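Local coordinates for protein putative aminooxidase (Propionibacterium acnes, PDB 2BA9) that isomerises polyunsaturated fatty acids, producing conjugated linoleic acid, and binds flavin-adenine dinucleotide in a fold of the flavin-containing amine oxidoreductase family, at residues D233-I238 and D244-V249; Y262-D267 and G392-F397; E305-V310 and A337-E342; E343-V348 and I363-W368. All coordinates share one frame; numbering follows the deposited sequence.

Contact 1 (D233-I238 and D244-V249)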
# COMPACT_ATOMS: atom_id res chain seq x y z
N ASP A 233 32.66 11.53 0.29
CA ASP A 233 33.06 12.94 0.18
C ASP A 233 31.88 13.92 0.36
O ASP A 233 31.98 15.09 -0.03
CB ASP A 233 33.74 13.20 -1.17
CG ASP A 233 34.82 12.17 -1.50
OD1 ASP A 233 35.75 11.97 -0.68
OD2 ASP A 233 34.73 11.55 -2.60
N GLY A 234 30.79 13.44 0.95
CA GLY A 234 29.59 14.25 1.18
C GLY A 234 28.67 14.37 -0.02
O GLY A 234 27.82 15.25 -0.05
N LYS A 235 28.84 13.48 -0.99
CA LYS A 235 28.04 13.49 -2.23
C LYS A 235 27.43 12.12 -2.51
O LYS A 235 27.83 11.12 -1.92
CB LYS A 235 28.90 13.89 -3.42
CG LYS A 235 29.64 15.20 -3.25
CD LYS A 235 28.69 16.38 -3.04
CE LYS A 235 29.47 17.67 -2.84
NZ LYS A 235 30.36 17.58 -1.63
N VAL A 236 26.48 12.11 -3.44
CA VAL A 236 25.85 10.88 -3.89
C VAL A 236 26.19 10.66 -5.36
O VAL A 236 25.77 11.43 -6.22
CB VAL A 236 24.32 10.95 -3.76
CG1 VAL A 236 23.69 9.71 -4.37
CG2 VAL A 236 23.90 11.10 -2.31
N HIS A 237 26.95 9.61 -5.64
CA HIS A 237 27.23 9.25 -7.03
C HIS A 237 26.40 8.05 -7.44
O HIS A 237 26.47 6.99 -6.81
CB HIS A 237 28.70 8.99 -7.29
CG HIS A 237 29.13 9.39 -8.67
ND1 HIS A 237 30.17 10.27 -8.91
CD2 HIS A 237 28.62 9.08 -9.88
CE1 HIS A 237 30.30 10.45 -10.21
NE2 HIS A 237 29.37 9.74 -10.82
N ILE A 238 25.62 8.24 -8.50
CA ILE A 238 24.71 7.24 -9.02
C ILE A 238 25.28 6.75 -10.33
O ILE A 238 25.66 7.57 -11.16
CB ILE A 238 23.30 7.83 -9.30
CG1 ILE A 238 22.67 8.39 -8.02
CG2 ILE A 238 22.38 6.77 -9.89
CD1 ILE A 238 23.20 9.78 -7.64
N ASP A 244 26.88 7.80 -15.34
CA ASP A 244 27.05 7.90 -13.90
C ASP A 244 27.16 9.38 -13.53
O ASP A 244 27.90 10.14 -14.17
CB ASP A 244 28.26 7.09 -13.42
CG ASP A 244 29.54 7.46 -14.13
OD1 ASP A 244 30.18 6.57 -14.73
OD2 ASP A 244 29.91 8.65 -14.07
N ARG A 245 26.40 9.79 -12.51
CA ARG A 245 26.28 11.21 -12.17
C ARG A 245 26.24 11.49 -10.68
O ARG A 245 25.88 10.62 -9.88
CB ARG A 245 25.03 11.80 -12.81
CG ARG A 245 25.21 12.09 -14.29
CD ARG A 245 23.90 12.45 -14.91
NE ARG A 245 23.96 12.30 -16.35
CZ ARG A 245 22.91 12.10 -17.15
NH1 ARG A 245 21.68 12.03 -16.66
NH2 ARG A 245 23.11 11.97 -18.46
N GLU A 246 26.60 12.72 -10.34
CA GLU A 246 26.74 13.15 -8.96
C GLU A 246 25.55 13.99 -8.54
O GLU A 246 25.13 14.90 -9.27
CB GLU A 246 28.02 13.96 -8.83
CG GLU A 246 28.44 14.28 -7.41
CD GLU A 246 29.61 15.24 -7.38
OE1 GLU A 246 30.58 14.99 -8.12
OE2 GLU A 246 29.55 16.23 -6.64
N SER A 247 25.02 13.69 -7.35
CA SER A 247 24.03 14.52 -6.69
C SER A 247 24.49 14.87 -5.28
O SER A 247 25.49 14.34 -4.77
CB SER A 247 22.69 13.81 -6.66
OG SER A 247 22.33 13.36 -7.95
N ASP A 248 23.76 15.78 -4.65
CA ASP A 248 24.06 16.24 -3.30
C ASP A 248 23.27 15.45 -2.27
O ASP A 248 23.77 15.14 -1.20
CB ASP A 248 23.72 17.72 -3.16
CG ASP A 248 24.59 18.59 -4.01
OD1 ASP A 248 25.82 18.48 -3.90
OD2 ASP A 248 24.06 19.39 -4.81
N VAL A 249 22.02 15.13 -2.63
CA VAL A 249 21.09 14.46 -1.72
C VAL A 249 20.39 13.29 -2.43
O VAL A 249 20.09 13.35 -3.63
CB VAL A 249 20.05 15.47 -1.19
CG1 VAL A 249 19.15 14.84 -0.14
CG2 VAL A 249 20.75 16.68 -0.63
O HOH W 1 26.77 18.27 -1.48
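V236-I238 and D244-S247 run antiparallel, their short axes 4.6 Å apart at closest and their N-to-C directions 159° apart. They form a beta hairpin, the last two strands of a three-stranded antiparallel sheet that strand 226-230 completes. V236 with S247 and I238 with R245 are hydrogen-bonded pairs, each closed by two N-H to O=C bonds; the shortest runs from S247 N to V236 O at 2.6 Å. H237 and E246, between them, form a non-hydrogen-bonded pair.

The side chains of V236, I238, R245 and S247 share one face of the hairpin. There I238 CD1 reaches S247 OG at 3.7 Å, while V236 and S247 stand CB to CB at 4.4 Å; V236 also packs on I229, and S247 on A10 of strand 9-12, so this face turns partly toward the parallel FAD-binding sheet. H237 and E246 occupy the other face. The imidazole of H237 lies against the backbone of the facing strand, R245 C and E246 N over one ring face, and CD2 comes within 3.1 Å of R245 O. At the ring edge NE2 makes a weak hydrogen bond to D244 OD2, the ring and carboxylate planes 64° apart.

K235, bent at chi2 and chi4, lays its methylenes past the acids: CG is 3.5 Å from E246 OE2, yet NZ stays too far from either carboxylate for a salt bridge. R8 instead pairs with both E246 OE2 and D248 OD1. At the open end of the hairpin a water donates to D248 OD1 at 2.6 Å and weakly to G234 O.

Contact 2 (Y262-D267 and G392-F397). With FAD (flavin-adenine dinucleotide), chain D.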
# COMPACT_ATOMS: atom_id res chain seq x y z
N TYR A 262 22.76 -2.81 -4.29
CA TYR A 262 23.43 -1.95 -5.28
C TYR A 262 23.99 -0.63 -4.71
O TYR A 262 24.21 0.35 -5.44
CB TYR A 262 22.51 -1.69 -6.48
CG TYR A 262 21.21 -0.98 -6.16
CD1 TYR A 262 21.13 0.41 -6.14
CD2 TYR A 262 20.04 -1.70 -5.91
CE1 TYR A 262 19.94 1.06 -5.86
CE2 TYR A 262 18.86 -1.06 -5.63
CZ TYR A 262 18.80 0.32 -5.61
OH TYR A 262 17.61 0.96 -5.33
N SER A 263 24.23 -0.63 -3.40
CA SER A 263 24.73 0.55 -2.72
C SER A 263 25.90 0.17 -1.84
O SER A 263 26.11 -1.01 -1.56
CB SER A 263 23.63 1.17 -1.87
OG SER A 263 23.25 0.29 -0.82
N ASP A 264 26.64 1.19 -1.41
CA ASP A 264 27.64 1.07 -0.34
C ASP A 264 26.93 1.15 1.02
O ASP A 264 27.25 1.98 1.86
CB ASP A 264 28.70 2.18 -0.46
CG ASP A 264 28.09 3.59 -0.43
OD1 ASP A 264 26.86 3.72 -0.48
OD2 ASP A 264 28.85 4.57 -0.40
N ALA A 265 25.94 0.29 1.21
CA ALA A 265 25.14 0.28 2.43
C ALA A 265 26.04 0.15 3.66
O ALA A 265 26.97 -0.66 3.67
CB ALA A 265 24.12 -0.85 2.39
N ASP A 266 25.77 0.95 4.68
CA ASP A 266 26.55 0.83 5.90
C ASP A 266 26.01 -0.26 6.83
O ASP A 266 25.01 -0.93 6.53
CB ASP A 266 26.73 2.20 6.58
CG ASP A 266 25.46 2.74 7.20
OD1 ASP A 266 24.53 1.98 7.52
OD2 ASP A 266 25.43 3.97 7.40
N ASP A 267 26.71 -0.46 7.94
CA ASP A 267 26.41 -1.54 8.89
C ASP A 267 24.95 -1.53 9.34
O ASP A 267 24.33 -2.58 9.49
CB ASP A 267 27.33 -1.44 10.13
CG ASP A 267 28.73 -1.98 9.87
OD1 ASP A 267 28.88 -2.83 8.97
OD2 ASP A 267 29.69 -1.58 10.60
N GLY A 392 18.93 11.56 6.86
CA GLY A 392 19.93 12.55 6.47
C GLY A 392 21.37 12.08 6.53
O GLY A 392 22.27 12.80 6.08
N ARG A 393 21.60 10.87 7.06
CA ARG A 393 22.95 10.29 7.13
C ARG A 393 23.55 10.12 5.75
O ARG A 393 23.00 9.41 4.90
CB ARG A 393 22.95 8.94 7.83
CG ARG A 393 24.36 8.35 7.98
CD ARG A 393 24.38 6.93 8.51
NE ARG A 393 23.84 6.84 9.87
CZ ARG A 393 23.87 5.74 10.62
NH1 ARG A 393 24.44 4.62 10.18
NH2 ARG A 393 23.33 5.77 11.83
N ARG A 394 24.71 10.75 5.55
CA ARG A 394 25.38 10.82 4.26
C ARG A 394 24.40 11.26 3.18
O ARG A 394 24.34 10.66 2.10
CB ARG A 394 26.05 9.49 3.92
CG ARG A 394 27.31 9.25 4.73
CD ARG A 394 27.60 7.77 4.86
NE ARG A 394 28.25 7.24 3.67
CZ ARG A 394 28.09 6.00 3.21
NH1 ARG A 394 27.28 5.13 3.80
NH2 ARG A 394 28.74 5.62 2.12
N ASN A 395 23.63 12.29 3.52
CA ASN A 395 22.69 12.93 2.59
C ASN A 395 21.68 11.98 1.97
O ASN A 395 21.21 12.20 0.85
CB ASN A 395 23.47 13.67 1.51
CG ASN A 395 24.51 14.60 2.08
OD1 ASN A 395 24.24 15.33 3.03
ND2 ASN A 395 25.70 14.59 1.51
N THR A 396 21.35 10.92 2.71
CA THR A 396 20.39 9.93 2.28
C THR A 396 19.18 10.01 3.18
O THR A 396 19.32 10.00 4.41
CB THR A 396 20.97 8.52 2.38
OG1 THR A 396 22.20 8.45 1.64
CG2 THR A 396 19.98 7.49 1.84
N PHE A 397 18.00 10.09 2.56
CA PHE A 397 16.74 10.11 3.28
C PHE A 397 15.89 8.91 2.88
O PHE A 397 16.01 8.40 1.76
CB PHE A 397 16.00 11.43 3.04
CG PHE A 397 16.72 12.63 3.58
CD1 PHE A 397 16.48 13.08 4.87
CD2 PHE A 397 17.66 13.30 2.80
CE1 PHE A 397 17.14 14.19 5.36
CE2 PHE A 397 18.34 14.40 3.29
CZ PHE A 397 18.08 14.85 4.58
PA FAD D . 5.29 1.82 -5.47
O1A FAD D . 3.86 2.16 -5.79
O2A FAD D . 5.64 0.35 -5.41
O5B FAD D . 6.23 2.47 -6.59
C5B FAD D . 7.62 2.32 -6.43
C4B FAD D . 8.34 2.77 -7.69
O4B FAD D . 9.73 2.64 -7.49
C3B FAD D . 7.94 1.94 -8.91
O3B FAD D . 7.52 2.79 -9.95
C2B FAD D . 9.19 1.16 -9.24
O2B FAD D . 9.28 0.80 -10.61
C1B FAD D . 10.28 2.08 -8.66
N9A FAD D . 11.51 1.31 -8.39
C8A FAD D . 11.64 0.16 -7.64
N7A FAD D . 12.94 -0.24 -7.67
C5A FAD D . 13.64 0.64 -8.44
C6A FAD D . 14.99 0.72 -8.83
N6A FAD D . 15.93 0.02 -8.11
N1A FAD D . 15.40 1.79 -9.61
C2A FAD D . 14.50 2.74 -10.06
N3A FAD D . 13.17 2.65 -9.68
C4A FAD D . 12.74 1.62 -8.90
N1 FAD D . -3.42 1.96 -1.90
C2 FAD D . -4.47 2.71 -1.38
O2 FAD D . -4.24 3.82 -0.91
N3 FAD D . -5.75 2.19 -1.38
C4 FAD D . -5.99 0.94 -1.92
O4 FAD D . -7.16 0.52 -1.92
C4X FAD D . -4.94 0.19 -2.45
N5 FAD D . -5.15 -1.08 -2.98
C5X FAD D . -4.15 -1.76 -3.65
C6 FAD D . -4.42 -2.96 -4.29
C7 FAD D . -3.42 -3.62 -5.00
C7M FAD D . -3.75 -4.91 -5.69
C8 FAD D . -2.14 -3.07 -5.05
C8M FAD D . -1.02 -3.74 -5.79
C9 FAD D . -1.87 -1.87 -4.40
C9A FAD D . -2.87 -1.20 -3.68
N10 FAD D . -2.62 0.00 -3.00
C10 FAD D . -3.66 0.72 -2.45
C1' FAD D . -1.24 0.36 -2.56
C2' FAD D . -0.65 1.49 -3.39
O2' FAD D . -0.80 1.26 -4.79
C3' FAD D . 0.82 1.61 -3.01
O3' FAD D . 0.94 1.69 -1.59
C4' FAD D . 1.46 2.82 -3.69
O4' FAD D . 1.59 2.61 -5.09
C5' FAD D . 2.80 3.08 -3.03
O5' FAD D . 3.55 3.97 -3.80
P FAD D . 5.17 4.00 -3.67
O1P FAD D . 5.76 5.00 -4.65
O2P FAD D . 5.50 4.32 -2.25
O3P FAD D . 5.68 2.54 -4.08
O HOH W 2 24.99 5.53 5.18
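R394 and R393 of the turn before strand 396-398 each reach across to an aspartate of the 262-267 loop. From CB the R394 chain runs toward that loop and bends at chi3 (80°), which brings the guanidinium beside D264 and D266. NH1 lies 4.1 Å from D266 CB and gives a hydrogen bond to a water at 2.7 Å; the same water donates to D266 OD2. NH2 forms a salt bridge with D264 OD2 at 2.7 Å, the carboxylate and guanidinium planes turned 56° apart, and also bonds to R231 O.

R393 brings CD to 3.3 Å from D266 OD2, and its NH1 gives that oxygen a hydrogen bond of 3.0 Å within a salt bridge. The donor stands above the carboxylate plane, although the acceptor lies in the guanidinium plane. D266 OD2 therefore holds an arginine and a water, while OD1 accepts E269 N. R231 has a second role, as its guanidinium pairs with D264 OD1, and D268 shares R393.

Y262 borders the FAD adenine, its OH 3.4 Å from N6A. D266 is an N-cap, so these surface salt bridges tie the loop and capped start of helix 267-273 to the turn that leads into strand 396-398, an outermost strand of the parallel, Rossmann-type FAD-binding sheet.

Contact 3 (E305-V310 and A337-E342)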
# COMPACT_ATOMS: atom_id res chain seq x y z
N GLU A 305 -5.11 -20.32 7.46
CA GLU A 305 -5.38 -21.68 7.04
C GLU A 305 -5.85 -21.74 5.59
O GLU A 305 -5.82 -22.80 4.96
CB GLU A 305 -6.47 -22.27 7.95
CG GLU A 305 -6.04 -22.52 9.39
CD GLU A 305 -6.16 -21.33 10.34
OE1 GLU A 305 -6.70 -20.25 9.98
OE2 GLU A 305 -5.70 -21.48 11.49
N ARG A 306 -6.31 -20.60 5.06
CA ARG A 306 -6.79 -20.52 3.69
C ARG A 306 -5.88 -19.69 2.75
O ARG A 306 -6.29 -19.32 1.65
CB ARG A 306 -8.21 -19.95 3.69
CG ARG A 306 -9.24 -20.86 4.34
CD ARG A 306 -9.49 -22.16 3.55
NE ARG A 306 -10.26 -21.92 2.33
CZ ARG A 306 -10.66 -22.87 1.49
NH1 ARG A 306 -10.41 -24.15 1.75
NH2 ARG A 306 -11.34 -22.56 0.40
N LEU A 307 -4.64 -19.46 3.18
CA LEU A 307 -3.65 -18.75 2.35
C LEU A 307 -3.58 -19.30 0.92
O LEU A 307 -3.51 -20.49 0.72
CB LEU A 307 -2.27 -18.87 2.99
CG LEU A 307 -1.18 -17.96 2.45
CD1 LEU A 307 -1.49 -16.52 2.76
CD2 LEU A 307 0.20 -18.35 3.04
N GLY A 308 -3.59 -18.40 -0.06
CA GLY A 308 -3.52 -18.79 -1.47
C GLY A 308 -4.89 -18.73 -2.12
O GLY A 308 -5.00 -18.70 -3.34
N HIS A 309 -5.94 -18.71 -1.30
CA HIS A 309 -7.29 -18.64 -1.85
C HIS A 309 -7.67 -17.22 -2.18
O HIS A 309 -7.11 -16.29 -1.63
CB HIS A 309 -8.31 -19.31 -0.91
CG HIS A 309 -8.31 -20.80 -1.02
ND1 HIS A 309 -8.92 -21.46 -2.05
CD2 HIS A 309 -7.73 -21.75 -0.25
CE1 HIS A 309 -8.75 -22.77 -1.91
NE2 HIS A 309 -8.01 -22.97 -0.83
N VAL A 310 -8.62 -17.05 -3.09
CA VAL A 310 -9.16 -15.73 -3.41
C VAL A 310 -9.93 -15.17 -2.21
O VAL A 310 -10.87 -15.79 -1.72
CB VAL A 310 -10.11 -15.78 -4.61
CG1 VAL A 310 -10.79 -14.41 -4.82
CG2 VAL A 310 -9.38 -16.21 -5.88
N ALA A 337 4.96 -21.97 4.55
CA ALA A 337 5.84 -21.86 3.38
C ALA A 337 5.08 -21.11 2.29
O ALA A 337 3.84 -21.18 2.24
CB ALA A 337 6.25 -23.21 2.91
N ASP A 338 5.80 -20.38 1.44
CA ASP A 338 5.15 -19.60 0.38
C ASP A 338 4.33 -20.52 -0.50
O ASP A 338 4.74 -21.66 -0.77
CB ASP A 338 6.17 -18.88 -0.52
CG ASP A 338 6.94 -17.80 0.20
OD1 ASP A 338 6.55 -17.42 1.32
OD2 ASP A 338 7.95 -17.33 -0.38
N LYS A 339 3.19 -20.03 -0.96
CA LYS A 339 2.39 -20.75 -1.95
C LYS A 339 2.97 -20.44 -3.33
O LYS A 339 3.44 -19.34 -3.55
CB LYS A 339 0.93 -20.31 -1.86
CG LYS A 339 0.27 -20.52 -0.50
CD LYS A 339 0.38 -21.97 -0.01
CE LYS A 339 -0.63 -22.28 1.07
NZ LYS A 339 -0.41 -23.63 1.70
N THR A 340 2.97 -21.42 -4.24
CA THR A 340 3.55 -21.23 -5.58
C THR A 340 2.60 -20.41 -6.43
O THR A 340 1.41 -20.34 -6.14
CB THR A 340 3.82 -22.58 -6.31
OG1 THR A 340 2.59 -23.23 -6.63
CG2 THR A 340 4.70 -23.54 -5.46
N GLN A 341 3.12 -19.77 -7.47
CA GLN A 341 2.24 -19.05 -8.41
C GLN A 341 1.33 -20.07 -9.11
O GLN A 341 0.16 -19.79 -9.34
CB GLN A 341 3.03 -18.17 -9.41
CG GLN A 341 3.64 -18.87 -10.61
CD GLN A 341 3.75 -17.95 -11.84
OE1 GLN A 341 2.83 -17.18 -12.15
NE2 GLN A 341 4.89 -18.05 -12.56
N GLU A 342 1.89 -21.26 -9.37
CA GLU A 342 1.20 -22.39 -9.98
C GLU A 342 -0.10 -22.71 -9.26
O GLU A 342 -1.18 -22.73 -9.87
CB GLU A 342 2.10 -23.64 -9.96
CG GLU A 342 1.68 -24.77 -10.87
CD GLU A 342 2.42 -26.11 -10.63
OE1 GLU A 342 3.32 -26.22 -9.75
OE2 GLU A 342 2.08 -27.09 -11.35
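L307 and K339 meet where a type II beta turn, R306 to H309, lies against the loop that leads into helix 341-355. No hydrogen bond or salt bridge joins the two segments; the contact is van der Waals packing of a lysine's methylenes on a turn. K339 CG sits 4.2 Å from L307 CD2, and CE comes closer to the backbone, 3.4 Å from L307 O. With CG beside the backbone N (chi1 -58°) and a bend at chi2, the K339 chain passes the L307-G308 peptide and then runs extended to its amine. It passes G308 as well, CG lying 4.3 Å from G308 CA. G308 takes the third position of the turn with a positive phi of 102°, as type II turns require, and the absence of a side chain lets the lysine lie close.

The next shell fixes both partners. The turn is closed by H309 N bonding to R306 O at 3.0 Å, and D351 of helix 341-355 accepts from both H309 ND1 and V310 N at the start of strand 310-315. On the lysine side, K339 O takes a bond from R331 NE, and T340 is the N-cap of the helix. Within the turn the R306 guanidinium lies over one face of the H309 ring, NH2 3.4 Å above the ring plane and over its centre.

Contact 4 (E343-V348 and I363-W368). With FAD (flavin-adenine dinucleotide), chain D.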
# COMPACT_ATOMS: atom_id res chain seq x y z
N GLU A 343 0.02 -22.97 -7.96
CA GLU A 343 -1.09 -23.51 -7.19
C GLU A 343 -2.11 -22.42 -6.87
O GLU A 343 -3.30 -22.68 -6.74
CB GLU A 343 -0.57 -24.16 -5.90
CG GLU A 343 -0.14 -23.17 -4.81
CD GLU A 343 0.34 -23.87 -3.56
OE1 GLU A 343 -0.43 -24.70 -3.01
OE2 GLU A 343 1.46 -23.59 -3.10
N CYS A 344 -1.62 -21.19 -6.74
CA CYS A 344 -2.48 -20.05 -6.52
C CYS A 344 -3.31 -19.70 -7.76
O CYS A 344 -4.49 -19.39 -7.63
CB CYS A 344 -1.65 -18.85 -6.06
SG CYS A 344 -0.95 -19.11 -4.40
N ARG A 345 -2.70 -19.74 -8.95
CA ARG A 345 -3.46 -19.53 -10.17
C ARG A 345 -4.56 -20.60 -10.32
O ARG A 345 -5.68 -20.28 -10.72
CB ARG A 345 -2.58 -19.48 -11.42
CG ARG A 345 -3.37 -19.13 -12.71
CD ARG A 345 -2.51 -19.11 -13.97
NE ARG A 345 -1.54 -18.03 -13.96
CZ ARG A 345 -0.54 -17.89 -14.83
NH1 ARG A 345 -0.35 -18.76 -15.81
NH2 ARG A 345 0.30 -16.86 -14.72
N GLN A 346 -4.25 -21.85 -9.99
CA GLN A 346 -5.28 -22.90 -10.06
C GLN A 346 -6.42 -22.62 -9.07
O GLN A 346 -7.59 -22.87 -9.37
CB GLN A 346 -4.69 -24.30 -9.84
CG GLN A 346 -5.68 -25.46 -10.11
CD GLN A 346 -6.23 -25.47 -11.53
OE1 GLN A 346 -5.49 -25.27 -12.50
NE2 GLN A 346 -7.53 -25.74 -11.67
N MET A 347 -6.08 -22.08 -7.89
CA MET A 347 -7.11 -21.69 -6.92
C MET A 347 -7.98 -20.55 -7.43
O MET A 347 -9.15 -20.48 -7.09
CB MET A 347 -6.49 -21.34 -5.57
CG MET A 347 -6.16 -22.58 -4.76
SD MET A 347 -5.54 -22.23 -3.11
CE MET A 347 -3.79 -22.06 -3.49
N VAL A 348 -7.41 -19.65 -8.23
CA VAL A 348 -8.20 -18.62 -8.89
C VAL A 348 -9.28 -19.31 -9.75
O VAL A 348 -10.47 -18.98 -9.69
CB VAL A 348 -7.33 -17.69 -9.77
CG1 VAL A 348 -8.18 -16.70 -10.54
CG2 VAL A 348 -6.31 -16.93 -8.93
N ILE A 363 -6.04 -12.62 -18.55
CA ILE A 363 -5.29 -11.86 -19.56
C ILE A 363 -4.05 -11.18 -18.97
O ILE A 363 -3.12 -10.86 -19.70
CB ILE A 363 -6.19 -10.80 -20.31
CG1 ILE A 363 -6.60 -9.65 -19.38
CG2 ILE A 363 -7.43 -11.49 -20.94
CD1 ILE A 363 -7.03 -8.36 -20.11
N GLU A 364 -4.04 -10.98 -17.65
CA GLU A 364 -2.88 -10.43 -16.94
C GLU A 364 -2.78 -10.93 -15.49
O GLU A 364 -3.77 -11.01 -14.76
CB GLU A 364 -2.91 -8.90 -16.95
CG GLU A 364 -1.58 -8.25 -16.62
CD GLU A 364 -1.62 -6.71 -16.57
OE1 GLU A 364 -2.58 -6.08 -17.08
OE2 GLU A 364 -0.67 -6.14 -16.01
N GLU A 365 -1.56 -11.24 -15.08
CA GLU A 365 -1.25 -11.64 -13.71
C GLU A 365 -0.04 -10.89 -13.20
O GLU A 365 0.95 -10.73 -13.93
CB GLU A 365 -0.95 -13.12 -13.63
CG GLU A 365 -0.93 -13.63 -12.21
CD GLU A 365 -0.65 -15.09 -12.15
OE1 GLU A 365 0.54 -15.45 -12.26
OE2 GLU A 365 -1.63 -15.87 -12.02
N GLN A 366 -0.13 -10.46 -11.95
CA GLN A 366 0.98 -9.78 -11.28
C GLN A 366 1.06 -10.20 -9.84
O GLN A 366 0.07 -10.10 -9.13
CB GLN A 366 0.76 -8.26 -11.33
CG GLN A 366 1.89 -7.46 -10.71
CD GLN A 366 3.09 -7.41 -11.58
OE1 GLN A 366 3.03 -6.97 -12.73
NE2 GLN A 366 4.22 -7.83 -11.03
N THR A 367 2.24 -10.67 -9.40
CA THR A 367 2.54 -10.72 -7.95
C THR A 367 3.35 -9.46 -7.60
O THR A 367 4.43 -9.21 -8.13
CB THR A 367 3.28 -12.00 -7.51
OG1 THR A 367 2.47 -13.14 -7.82
CG2 THR A 367 3.53 -11.98 -6.00
N TRP A 368 2.81 -8.67 -6.69
CA TRP A 368 3.39 -7.38 -6.36
C TRP A 368 4.28 -7.48 -5.12
O TRP A 368 4.00 -8.25 -4.21
CB TRP A 368 2.28 -6.40 -6.02
CG TRP A 368 1.35 -6.03 -7.11
CD1 TRP A 368 0.07 -6.45 -7.26
CD2 TRP A 368 1.61 -5.12 -8.18
NE1 TRP A 368 -0.49 -5.86 -8.36
CE2 TRP A 368 0.43 -5.03 -8.94
CE3 TRP A 368 2.72 -4.35 -8.56
CZ2 TRP A 368 0.33 -4.21 -10.07
CZ3 TRP A 368 2.62 -3.54 -9.69
CH2 TRP A 368 1.43 -3.48 -10.43
PA FAD D . 5.29 1.82 -5.47
O1A FAD D . 3.86 2.16 -5.79
O2A FAD D . 5.64 0.35 -5.41
O5B FAD D . 6.23 2.47 -6.59
C5B FAD D . 7.62 2.32 -6.43
C4B FAD D . 8.34 2.77 -7.69
O4B FAD D . 9.73 2.64 -7.49
C3B FAD D . 7.94 1.94 -8.91
O3B FAD D . 7.52 2.79 -9.95
C2B FAD D . 9.19 1.16 -9.24
O2B FAD D . 9.28 0.80 -10.61
C1B FAD D . 10.28 2.08 -8.66
N9A FAD D . 11.51 1.31 -8.39
C8A FAD D . 11.64 0.16 -7.64
N7A FAD D . 12.94 -0.24 -7.67
C5A FAD D . 13.64 0.64 -8.44
C6A FAD D . 14.99 0.72 -8.83
N6A FAD D . 15.93 0.02 -8.11
N1A FAD D . 15.40 1.79 -9.61
C2A FAD D . 14.50 2.74 -10.06
N3A FAD D . 13.17 2.65 -9.68
C4A FAD D . 12.74 1.62 -8.90
N1 FAD D . -3.42 1.96 -1.90
C2 FAD D . -4.47 2.71 -1.38
O2 FAD D . -4.24 3.82 -0.91
N3 FAD D . -5.75 2.19 -1.38
C4 FAD D . -5.99 0.94 -1.92
O4 FAD D . -7.16 0.52 -1.92
C4X FAD D . -4.94 0.19 -2.45
N5 FAD D . -5.15 -1.08 -2.98
C5X FAD D . -4.15 -1.76 -3.65
C6 FAD D . -4.42 -2.96 -4.29
C7 FAD D . -3.42 -3.62 -5.00
C7M FAD D . -3.75 -4.91 -5.69
C8 FAD D . -2.14 -3.07 -5.05
C8M FAD D . -1.02 -3.74 -5.79
C9 FAD D . -1.87 -1.87 -4.40
C9A FAD D . -2.87 -1.20 -3.68
N10 FAD D . -2.62 0.00 -3.00
C10 FAD D . -3.66 0.72 -2.45
C1' FAD D . -1.24 0.36 -2.56
C2' FAD D . -0.65 1.49 -3.39
O2' FAD D . -0.80 1.26 -4.79
C3' FAD D . 0.82 1.61 -3.01
O3' FAD D . 0.94 1.69 -1.59
C4' FAD D . 1.46 2.82 -3.69
O4' FAD D . 1.59 2.61 -5.09
C5' FAD D . 2.80 3.08 -3.03
O5' FAD D . 3.55 3.97 -3.80
P FAD D . 5.17 4.00 -3.67
O1P FAD D . 5.76 5.00 -4.65
O2P FAD D . 5.50 4.32 -2.25
O3P FAD D . 5.68 2.54 -4.08
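R345 and E365 join helix 341-355 to strand 359-373, the edge strand of the mixed sheet, through one salt bridge. This is the tight part of the contact. R345 extends from the helix with CG anti to the backbone N, then bends at chi3 so that the NE side of the guanidinium faces the acid. NE bonds to E365 OE2 at 2.9 Å, nearly straight at 172°, and NH2 to OE1 at 2.8 Å, a less linear 154°. One nitrogen thus serves each oxygen, a side-on grip, but the two planes are 52° apart and both donors stand above the carboxylate plane. The aliphatic part of R345 follows the same acid, CB lying 3.8 Å from E365 OE2.

Around this pair the contact is loose: only 106 Å² is buried, the closest CA atoms, of R345 and E365, are 8.9 Å apart, and R345 is exposed. C344 and V348 pack on L329 of strand 325-330, and C344 also on M282, without touching 363-368. Farther along the strand, W368 has FAD C8M over one ring face at 3.3 Å from CD1, with Q366 CG over the opposite face.

D284 OD1 lies near E365 OE2. The two gripping nitrogens of R345 would probably offset the repulsion between these acids and keep E365 ionised, so between these two segments the link is probably mainly electrostatic.

Along the chain contact 1 closes first; contacts 3 and 4 then follow one another inside the long loop that contact 2 closes. Contacts 1 and 2 are neighbours, centres 11 Å apart, at the adenine end of the FAD, where N395 packs on G234, D248 and V249, the hairpin's end lying beside the turn before strand 396-398. Contacts 3 and 4, centres 10 Å apart, share helix 341-355 beside the mixed sheet, with K339 on C344 and H309 on M347. The two groups lie some 36 to 43 Å apart between centres. FAD spans the gap, meeting Y262 of contact 2 at its adenine and W368 of contact 4 at its flavin.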